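Local coordinates for protein mevalonate diphosphate decarboxylase (Legionella pneumophila, PDB 3LTO) that probably catalyses the ATP-dependent decarboxylation of mevalonate diphosphate to isopentenyl diphosphate, a step in isoprenoid biosynthesis, at residues Lys217-Ala222 with Thr229-Ile234. Sequence-based numbering, arbitrary orientation.
Sequences KLLLNA and TSIYQI
Leu218, Leu219 and Ala222 pack against Ser230, Ile231 and Ile234 in an apolar contact between two consecutive helices, 208-224 and 228-247, close to the short connection that joins them. The segments run antiparallel at 158°, with their axes 8.8 Å apart, and no hydrogen bond crosses between them. Ile234 packs most closely on the other helix: its CD1 comes to rest against the backbone, 3.4 Å from Leu219 N, and the same Ile234 CD1 also lies 3.6 Å from Leu218 CB. On the other branch, Ile234 CG2 lies 4.1 Å from Leu219 CB. One turn nearer the connection, the small Ala222 meets the second helix, where Ala222 CB lies 3.6 Å from Ile231 CG1 and 3.9 Å from Ser230 CB. Leu219 starts off to one side of the interface, but Leu219 CD1 swings back to lie 3.7 Å from Ile231 CG2, the two side chains crossing at about a right angle. Leu219 and Ile231 are buried here, with Leu13 and Ile14 packing on the first and Tyr173 and Phe223 on the second. On the Ser230 side the hydroxyl OG turns to the connection and hydrogen-bonds Asp227 OD2. The whole is an antiparallel helical hairpin, two helices of the C-terminal domain characteristic of GHMP-type enzymes, zipped together by aliphatic side chains beside their short connection.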
loop_
_atom_site.group_PDB
_atom_site.type_symbol
_atom_site.label_atom_id
_atom_site.label_comp_id
_atom_site.label_asym_id
_atom_site.label_seq_id
_atom_site.Cartn_x
_atom_site.Cartn_y
_atom_site.Cartn_z
ATOM N N LYS A 217 -6.982 -12.941 10.787
ATOM C CA LYS A 217 -7.010 -12.426 12.149
ATOM C C LYS A 217 -6.906 -13.590 13.123
ATOM O O LYS A 217 -6.179 -13.515 14.111
ATOM C CB LYS A 217 -8.306 -11.651 12.416
ATOM C CG LYS A 217 -8.512 -11.317 13.894
ATOM C CD LYS A 217 -9.913 -10.781 14.180
ATOM C CE LYS A 217 -10.021 -9.296 13.890
ATOM N NZ LYS A 217 -9.217 -8.477 14.847
ATOM N N LEU A 218 -7.628 -14.672 12.841
ATOM C CA LEU A 218 -7.594 -15.844 13.715
ATOM C C LEU A 218 -6.225 -16.521 13.674
ATOM O O LEU A 218 -5.662 -16.883 14.709
ATOM C CB LEU A 218 -8.683 -16.846 13.308
ATOM C CG LEU A 218 -10.135 -16.402 13.526
ATOM C CD1 LEU A 218 -11.086 -17.438 12.950
ATOM C CD2 LEU A 218 -10.390 -16.216 15.012
ATOM N N LEU A 219 -5.693 -16.683 12.469
ATOM C CA LEU A 219 -4.393 -17.316 12.287
ATOM C C LEU A 219 -3.289 -16.548 13.022
ATOM O O LEU A 219 -2.494 -17.139 13.762
ATOM C CB LEU A 219 -4.067 -17.401 10.797
ATOM C CG LEU A 219 -2.789 -18.152 10.434
ATOM C CD1 LEU A 219 -2.827 -19.567 11.032
ATOM C CD2 LEU A 219 -2.648 -18.202 8.914
ATOM N N LEU A 220 -3.237 -15.235 12.817
ATOM C CA LEU A 220 -2.228 -14.412 13.476
ATOM C C LEU A 220 -2.324 -14.581 14.991
ATOM O O LEU A 220 -1.305 -14.681 15.672
ATOM C CB LEU A 220 -2.405 -12.943 13.085
ATOM C CG LEU A 220 -1.398 -12.305 12.117
ATOM C CD1 LEU A 220 -0.752 -13.348 11.248
ATOM C CD2 LEU A 220 -2.104 -11.252 11.270
ATOM N N ASN A 221 -3.549 -14.625 15.512
ATOM C CA ASN A 221 -3.751 -14.815 16.946
ATOM C C ASN A 221 -3.279 -16.208 17.346
ATOM O O ASN A 221 -2.796 -16.409 18.457
ATOM C CB ASN A 221 -5.230 -14.658 17.331
ATOM C CG ASN A 221 -5.689 -13.207 17.331
ATOM O OD1 ASN A 221 -4.990 -12.320 17.834
ATOM N ND2 ASN A 221 -6.874 -12.961 16.781
ATOM N N ALA A 222 -3.429 -17.169 16.439
ATOM C CA ALA A 222 -3.003 -18.542 16.710
ATOM C C ALA A 222 -1.485 -18.554 16.845
ATOM O O ALA A 222 -0.941 -19.167 17.763
ATOM C CB ALA A 222 -3.442 -19.474 15.581
ATOM N N THR A 229 -2.580 -26.247 16.839
ATOM C CA THR A 229 -3.833 -26.912 16.520
ATOM C C THR A 229 -4.771 -25.947 15.781
ATOM O O THR A 229 -5.450 -26.340 14.822
ATOM C CB THR A 229 -4.528 -27.433 17.809
ATOM O OG1 THR A 229 -3.662 -28.354 18.486
ATOM C CG2 THR A 229 -5.818 -28.145 17.469
ATOM N N SER A 230 -4.809 -24.688 16.219
ATOM C CA SER A 230 -5.659 -23.692 15.566
ATOM C C SER A 230 -5.100 -23.270 14.205
ATOM O O SER A 230 -5.863 -22.955 13.287
ATOM C CB SER A 230 -5.832 -22.450 16.443
ATOM O OG SER A 230 -6.768 -22.685 17.478
ATOM N N ILE A 231 -3.774 -23.246 14.080
ATOM C CA ILE A 231 -3.145 -22.885 12.812
ATOM C C ILE A 231 -3.584 -23.958 11.809
ATOM O O ILE A 231 -4.034 -23.649 10.698
ATOM C CB ILE A 231 -1.594 -22.853 12.936
ATOM C CG1 ILE A 231 -1.185 -21.719 13.880
ATOM C CG2 ILE A 231 -0.945 -22.653 11.561
ATOM C CD1 ILE A 231 0.307 -21.579 14.096
ATOM N N TYR A 232 -3.475 -25.216 12.224
ATOM C CA TYR A 232 -3.884 -26.345 11.386
ATOM C C TYR A 232 -5.338 -26.195 10.914
ATOM O O TYR A 232 -5.606 -26.206 9.716
ATOM C CB TYR A 232 -3.719 -27.645 12.176
ATOM C CG TYR A 232 -4.590 -28.803 11.732
ATOM C CD1 TYR A 232 -4.445 -29.377 10.470
ATOM C CD2 TYR A 232 -5.531 -29.356 12.600
ATOM C CE1 TYR A 232 -5.210 -30.470 10.085
ATOM C CE2 TYR A 232 -6.306 -30.456 12.226
ATOM C CZ TYR A 232 -6.139 -31.007 10.968
ATOM O OH TYR A 232 -6.884 -32.109 10.605
ATOM N N GLN A 233 -6.261 -26.035 11.858
ATOM C CA GLN A 233 -7.682 -25.904 11.545
ATOM C C GLN A 233 -7.999 -24.715 10.641
ATOM O O GLN A 233 -8.731 -24.845 9.659
ATOM C CB GLN A 233 -8.485 -25.809 12.845
ATOM C CG GLN A 233 -8.185 -26.951 13.807
ATOM C CD GLN A 233 -8.914 -26.828 15.131
ATOM O OE1 GLN A 233 -8.943 -25.759 15.739
ATOM N NE2 GLN A 233 -9.492 -27.932 15.593
ATOM N N ILE A 234 -7.452 -23.555 10.971
ATOM C CA ILE A 234 -7.680 -22.366 10.166
ATOM C C ILE A 234 -7.157 -22.572 8.743
ATOM O O ILE A 234 -7.869 -22.317 7.772
ATOM C CB ILE A 234 -6.984 -21.136 10.786
ATOM C CG1 ILE A 234 -7.516 -20.893 12.202
ATOM C CG2 ILE A 234 -7.229 -19.907 9.922
ATOM C CD1 ILE A 234 -6.712 -19.875 12.977
#